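Local coordinates for DHHA1 domain protein (Clostridium perfringens, PDB 3KEW) that binds zinc and, as an alanyl-tRNA synthetase-related protein, probably hydrolyses mischarged tRNA as its relatives do, at residues Gly28-Pro41 against Val61-Glu75. Numbering follows the deposited sequence.
Sequences GKFHVLLDQTAFFP and VYEEEGKVYHVLEKE
Neighbouring antiparallel strands 29-34 and 67-72 of the closed six-stranded barrel pair here, Phe30 with Leu72 and Val32 with His70 as hydrogen-bonded pairs; Val32 N to His70 O is 2.7 Å. His70 turns its ring into the interior, where both ring nitrogens are engaged. Its NE2 shares a 2.7 Å hydrogen bond with Thr37 OG1, which also accepts from Phe39 N in an ST turn; its ND1 makes a weak bond to Val32 O (3.3 Å), an atom already taking His70 N. Together these would hold the ring's rotation. Leu34 CD2 lies over one face of the imidazole, and the ring's edge points at the face of Phe39 in an offset edge-to-face pair, planes at 87°. On the other side of the sheet His31 ND1 and Tyr62 OH are 2.6 Å apart in a hydrogen bond lying in the imidazole plane, while Val71 CG2 sits over the ring centre. Tyr62, on the next strand, 56-64, carries CG between its backbone N and carbonyl carbon (chi1 62°), which sends the phenol over strand 67-72 to His31. Past that strand's end, Glu75 CA makes a CH-pi contact over one face of Phe30. Such pairing, with one face lining the interior, is typical of a small antiparallel beta-barrel.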
loop_
_atom_site.group_PDB
_atom_site.type_symbol
_atom_site.label_atom_id
_atom_site.label_comp_id
_atom_site.label_asym_id
_atom_site.label_seq_id
_atom_site.Cartn_x
_atom_site.Cartn_y
_atom_site.Cartn_z
ATOM N N GLY A 28 -3.327 -3.156 29.897
ATOM C CA GLY A 28 -3.852 -1.805 29.683
ATOM C C GLY A 28 -4.663 -1.605 28.415
ATOM O O GLY A 28 -5.493 -0.698 28.347
ATOM N N LYS A 29 -4.426 -2.462 27.421
ATOM C CA LYS A 29 -5.020 -2.333 26.088
ATOM C C LYS A 29 -5.913 -3.524 25.734
ATOM O O LYS A 29 -5.700 -4.643 26.214
ATOM C CB LYS A 29 -3.921 -2.184 25.033
ATOM C CG LYS A 29 -3.041 -0.946 25.196
ATOM C CD LYS A 29 -1.693 -1.148 24.522
ATOM C CE LYS A 29 -0.663 -0.148 25.018
ATOM N NZ LYS A 29 0.722 -0.550 24.636
ATOM N N PHE A 30 -6.895 -3.273 24.873
ATOM C CA PHE A 30 -7.908 -4.270 24.532
ATOM C C PHE A 30 -7.819 -4.705 23.072
ATOM O O PHE A 30 -8.212 -3.975 22.160
ATOM C CB PHE A 30 -9.307 -3.762 24.903
ATOM C CG PHE A 30 -9.497 -3.558 26.385
ATOM C CD1 PHE A 30 -9.143 -2.349 26.993
ATOM C CD2 PHE A 30 -10.002 -4.585 27.182
ATOM C CE1 PHE A 30 -9.299 -2.165 28.364
ATOM C CE2 PHE A 30 -10.169 -4.407 28.554
ATOM C CZ PHE A 30 -9.812 -3.197 29.146
ATOM N N HIS A 31 -7.275 -5.903 22.875
ATOM C CA HIS A 31 -7.060 -6.471 21.547
ATOM C C HIS A 31 -8.348 -7.123 21.049
ATOM O O HIS A 31 -8.767 -8.156 21.579
ATOM C CB HIS A 31 -5.928 -7.507 21.584
ATOM C CG HIS A 31 -4.570 -6.930 21.855
ATOM N ND1 HIS A 31 -3.437 -7.380 21.211
ATOM C CD2 HIS A 31 -4.157 -5.954 22.702
ATOM C CE1 HIS A 31 -2.387 -6.704 21.646
ATOM N NE2 HIS A 31 -2.797 -5.830 22.549
ATOM N N VAL A 32 -8.981 -6.524 20.039
ATOM C CA VAL A 32 -10.256 -7.047 19.526
ATOM C C VAL A 32 -10.207 -7.621 18.104
ATOM O O VAL A 32 -9.455 -7.153 17.241
ATOM C CB VAL A 32 -11.441 -6.022 19.654
ATOM C CG1 VAL A 32 -11.593 -5.525 21.091
ATOM C CG2 VAL A 32 -11.298 -4.846 18.680
ATOM N N LEU A 33 -11.013 -8.654 17.884
ATOM C CA LEU A 33 -11.233 -9.207 16.556
ATOM C C LEU A 33 -12.592 -8.689 16.096
ATOM O O LEU A 33 -13.466 -8.422 16.932
ATOM C CB LEU A 33 -11.238 -10.735 16.608
ATOM C CG LEU A 33 -10.343 -11.500 15.632
ATOM C CD1 LEU A 33 -10.201 -12.949 16.070
ATOM C CD2 LEU A 33 -10.861 -11.418 14.200
ATOM N N LEU A 34 -12.756 -8.527 14.782
ATOM C CA LEU A 34 -14.007 -8.042 14.182
ATOM C C LEU A 34 -14.509 -9.041 13.145
ATOM O O LEU A 34 -13.713 -9.801 12.586
ATOM C CB LEU A 34 -13.798 -6.681 13.516
ATOM C CG LEU A 34 -14.169 -5.359 14.200
ATOM C CD1 LEU A 34 -13.797 -5.296 15.670
ATOM C CD2 LEU A 34 -13.514 -4.209 13.453
ATOM N N ASP A 35 -15.824 -9.053 12.911
ATOM C CA ASP A 35 -16.421 -9.927 11.894
ATOM C C ASP A 35 -15.951 -9.544 10.486
ATOM O O ASP A 35 -15.663 -10.413 9.657
ATOM C CB ASP A 35 -17.961 -9.956 12.005
ATOM C CG ASP A 35 -18.635 -8.622 11.624
ATOM O OD1 ASP A 35 -19.546 -8.654 10.772
ATOM O OD2 ASP A 35 -18.276 -7.553 12.165
ATOM N N GLN A 36 -15.855 -8.234 10.249
ATOM C CA GLN A 36 -15.330 -7.663 9.004
ATOM C C GLN A 36 -14.521 -6.419 9.334
ATOM O O GLN A 36 -14.882 -5.661 10.234
ATOM C CB GLN A 36 -16.465 -7.336 8.019
ATOM C CG GLN A 36 -17.437 -6.227 8.425
ATOM C CD GLN A 36 -18.615 -6.106 7.473
ATOM O OE1 GLN A 36 -18.596 -6.639 6.362
ATOM N NE2 GLN A 36 -19.652 -5.411 7.911
ATOM N N THR A 37 -13.418 -6.213 8.626
ATOM C CA THR A 37 -12.603 -5.027 8.885
ATOM C C THR A 37 -12.048 -4.371 7.618
ATOM O O THR A 37 -11.692 -5.045 6.648
ATOM C CB THR A 37 -11.504 -5.286 9.962
ATOM O OG1 THR A 37 -10.924 -4.041 10.369
ATOM C CG2 THR A 37 -10.418 -6.239 9.459
ATOM N N ALA A 38 -12.017 -3.047 7.640
ATOM C CA ALA A 38 -11.349 -2.260 6.611
ATOM C C ALA A 38 -10.019 -1.711 7.136
ATOM O O ALA A 38 -9.359 -0.933 6.453
ATOM C CB ALA A 38 -12.263 -1.115 6.133
ATOM N N PHE A 39 -9.635 -2.105 8.354
ATOM C CA PHE A 39 -8.338 -1.716 8.921
ATOM C C PHE A 39 -7.245 -2.615 8.345
ATOM O O PHE A 39 -7.231 -3.828 8.597
ATOM C CB PHE A 39 -8.339 -1.779 10.461
ATOM C CG PHE A 39 -9.199 -0.719 11.129
ATOM C CD1 PHE A 39 -8.640 0.487 11.554
ATOM C CD2 PHE A 39 -10.558 -0.930 11.344
ATOM C CE1 PHE A 39 -9.425 1.479 12.148
ATOM C CE2 PHE A 39 -11.353 0.048 11.958
ATOM C CZ PHE A 39 -10.784 1.260 12.354
ATOM N N PHE A 40 -6.351 -2.017 7.550
ATOM C CA PHE A 40 -5.175 -2.704 6.999
ATOM C C PHE A 40 -4.208 -2.925 8.156
ATOM O O PHE A 40 -3.947 -1.977 8.917
ATOM C CB PHE A 40 -4.531 -1.825 5.915
ATOM C CG PHE A 40 -3.466 -2.512 5.083
ATOM C CD1 PHE A 40 -2.241 -1.878 4.846
ATOM C CD2 PHE A 40 -3.691 -3.761 4.507
ATOM C CE1 PHE A 40 -1.254 -2.484 4.056
ATOM C CE2 PHE A 40 -2.714 -4.378 3.722
ATOM C CZ PHE A 40 -1.492 -3.733 3.486
ATOM N N PRO A 41 -3.734 -4.176 8.346
ATOM C CA PRO A 41 -2.708 -4.478 9.364
ATOM C C PRO A 41 -1.264 -4.097 8.965
ATOM O O PRO A 41 -0.379 -4.022 9.834
ATOM C CB PRO A 41 -2.827 -6.000 9.538
ATOM C CG PRO A 41 -3.328 -6.494 8.216
ATOM C CD PRO A 41 -4.180 -5.393 7.638
ATOM N N VAL A 61 -2.904 -2.011 14.623
ATOM C CA VAL A 61 -3.567 -3.095 13.918
ATOM C C VAL A 61 -2.468 -4.037 13.454
ATOM O O VAL A 61 -1.465 -3.602 12.884
ATOM C CB VAL A 61 -4.413 -2.611 12.705
ATOM C CG1 VAL A 61 -5.159 -3.770 12.089
ATOM C CG2 VAL A 61 -5.419 -1.564 13.111
ATOM N N TYR A 62 -2.646 -5.322 13.733
ATOM C CA TYR A 62 -1.709 -6.341 13.291
ATOM C C TYR A 62 -2.465 -7.583 12.849
ATOM O O TYR A 62 -3.639 -7.759 13.188
ATOM C CB TYR A 62 -0.696 -6.673 14.399
ATOM C CG TYR A 62 -1.294 -7.253 15.672
ATOM C CD1 TYR A 62 -1.778 -6.420 16.685
ATOM C CD2 TYR A 62 -1.349 -8.636 15.872
ATOM C CE1 TYR A 62 -2.318 -6.952 17.857
ATOM C CE2 TYR A 62 -1.886 -9.177 17.036
ATOM C CZ TYR A 62 -2.360 -8.331 18.027
ATOM O OH TYR A 62 -2.896 -8.867 19.179
ATOM N N GLU A 63 -1.788 -8.437 12.089
ATOM C CA GLU A 63 -2.354 -9.704 11.663
ATOM C C GLU A 63 -1.599 -10.856 12.313
ATOM O O GLU A 63 -0.368 -10.890 12.295
ATOM C CB GLU A 63 -2.319 -9.845 10.140
ATOM C CG GLU A 63 -3.142 -11.017 9.612
ATOM C CD GLU A 63 -3.120 -11.139 8.100
ATOM O OE1 GLU A 63 -3.080 -10.094 7.415
ATOM O OE2 GLU A 63 -3.151 -12.285 7.597
ATOM N N GLU A 64 -2.348 -11.788 12.896
ATOM C CA GLU A 64 -1.768 -12.984 13.490
ATOM C C GLU A 64 -2.588 -14.207 13.087
ATOM O O GLU A 64 -3.784 -14.283 13.387
ATOM C CB GLU A 64 -1.687 -12.840 15.013
ATOM C CG GLU A 64 -0.736 -13.814 15.693
ATOM C CD GLU A 64 -0.726 -13.658 17.202
ATOM O OE1 GLU A 64 -0.361 -12.566 17.693
ATOM O OE2 GLU A 64 -1.082 -14.631 17.900
ATOM N N GLU A 65 -1.928 -15.135 12.390
ATOM C CA GLU A 65 -2.527 -16.380 11.875
ATOM C C GLU A 65 -3.773 -16.153 11.013
ATOM O O GLU A 65 -4.786 -16.844 11.164
ATOM C CB GLU A 65 -2.803 -17.380 13.012
ATOM C CG GLU A 65 -1.554 -18.055 13.574
ATOM C CD GLU A 65 -1.797 -18.713 14.925
ATOM O OE1 GLU A 65 -2.947 -19.123 15.202
ATOM O OE2 GLU A 65 -0.831 -18.820 15.712
ATOM N N GLY A 66 -3.686 -15.173 10.118
ATOM C CA GLY A 66 -4.778 -14.839 9.206
ATOM C C GLY A 66 -5.894 -14.018 9.827
ATOM O O GLY A 66 -6.961 -13.881 9.239
ATOM N N LYS A 67 -5.654 -13.463 11.011
ATOM C CA LYS A 67 -6.687 -12.706 11.715
ATOM C C LYS A 67 -6.202 -11.313 12.070
ATOM O O LYS A 67 -5.114 -11.147 12.614
ATOM C CB LYS A 67 -7.150 -13.441 12.977
ATOM C CG LYS A 67 -7.947 -14.709 12.705
ATOM C CD LYS A 67 -8.194 -15.494 13.980
ATOM C CE LYS A 67 -9.023 -16.739 13.701
ATOM N NZ LYS A 67 -9.424 -17.417 14.965
ATOM N N VAL A 68 -7.028 -10.319 11.765
ATOM C CA VAL A 68 -6.684 -8.927 11.982
ATOM C C VAL A 68 -7.147 -8.475 13.374
ATOM O O VAL A 68 -8.346 -8.469 13.670
ATOM C CB VAL A 68 -7.280 -8.015 10.859
ATOM C CG1 VAL A 68 -6.919 -6.570 11.097
ATOM C CG2 VAL A 68 -6.798 -8.452 9.479
ATOM N N TYR A 69 -6.187 -8.087 14.209
ATOM C CA TYR A 69 -6.450 -7.652 15.581
ATOM C C TYR A 69 -6.300 -6.152 15.764
ATOM O O TYR A 69 -5.329 -5.560 15.310
ATOM C CB TYR A 69 -5.513 -8.358 16.559
ATOM C CG TYR A 69 -5.705 -9.855 16.636
ATOM C CD1 TYR A 69 -4.976 -10.711 15.815
ATOM C CD2 TYR A 69 -6.616 -10.414 17.527
ATOM C CE1 TYR A 69 -5.150 -12.085 15.876
ATOM C CE2 TYR A 69 -6.797 -11.798 17.598
ATOM C CZ TYR A 69 -6.056 -12.625 16.770
ATOM O OH TYR A 69 -6.224 -13.992 16.825
ATOM N N HIS A 70 -7.245 -5.558 16.477
ATOM C CA HIS A 70 -7.286 -4.122 16.695
ATOM C C HIS A 70 -7.010 -3.831 18.164
ATOM O O HIS A 70 -7.712 -4.330 19.048
ATOM C CB HIS A 70 -8.659 -3.560 16.289
ATOM C CG HIS A 70 -9.086 -3.945 14.902
ATOM N ND1 HIS A 70 -9.414 -5.238 14.551
ATOM C CD2 HIS A 70 -9.233 -3.204 13.777
ATOM C CE1 HIS A 70 -9.739 -5.279 13.270
ATOM N NE2 HIS A 70 -9.640 -4.057 12.779
ATOM N N VAL A 71 -5.981 -3.027 18.419
ATOM C CA VAL A 71 -5.620 -2.647 19.779
ATOM C C VAL A 71 -6.367 -1.369 20.163
ATOM O O VAL A 71 -6.115 -0.296 19.615
ATOM C CB VAL A 71 -4.081 -2.507 19.945
ATOM C CG1 VAL A 71 -3.722 -2.044 21.347
ATOM C CG2 VAL A 71 -3.396 -3.832 19.643
ATOM N N LEU A 72 -7.310 -1.506 21.092
ATOM C CA LEU A 72 -8.138 -0.387 21.528
ATOM C C LEU A 72 -7.628 0.154 22.856
ATOM O O LEU A 72 -7.224 -0.627 23.725
ATOM C CB LEU A 72 -9.604 -0.823 21.671
ATOM C CG LEU A 72 -10.372 -1.407 20.478
ATOM C CD1 LEU A 72 -11.806 -1.705 20.885
ATOM C CD2 LEU A 72 -10.355 -0.475 19.279
ATOM N N GLU A 73 -7.653 1.478 23.026
ATOM C CA GLU A 73 -7.134 2.076 24.265
ATOM C C GLU A 73 -8.103 1.982 25.450
ATOM O O GLU A 73 -7.679 2.057 26.604
ATOM C CB GLU A 73 -6.634 3.517 24.054
ATOM C CG GLU A 73 -7.677 4.618 24.120
ATOM C CD GLU A 73 -7.067 6.011 24.249
ATOM O OE1 GLU A 73 -7.836 6.997 24.277
ATOM O OE2 GLU A 73 -5.824 6.130 24.322
ATOM N N LYS A 74 -9.393 1.816 25.161
ATOM C CA LYS A 74 -10.408 1.676 26.205
ATOM C C LYS A 74 -11.209 0.385 26.054
ATOM O O LYS A 74 -11.172 -0.270 25.008
ATOM C CB LYS A 74 -11.337 2.897 26.242
ATOM C CG LYS A 74 -10.663 4.158 26.756
ATOM C CD LYS A 74 -11.549 5.371 26.610
ATOM C CE LYS A 74 -10.814 6.616 27.086
ATOM N NZ LYS A 74 -11.697 7.815 27.141
ATOM N N GLU A 75 -11.915 0.018 27.121
ATOM C CA GLU A 75 -12.715 -1.198 27.139
ATOM C C GLU A 75 -13.997 -1.025 26.327
ATOM O O GLU A 75 -14.731 -0.050 26.528
ATOM C CB GLU A 75 -13.054 -1.601 28.574
ATOM C CG GLU A 75 -13.615 -3.016 28.688
ATOM C CD GLU A 75 -13.916 -3.429 30.116
ATOM O OE1 GLU A 75 -13.705 -4.619 30.435
ATOM O OE2 GLU A 75 -14.364 -2.574 30.913
HETATM O O HOH W 1 -10.797 -8.261 12.659
#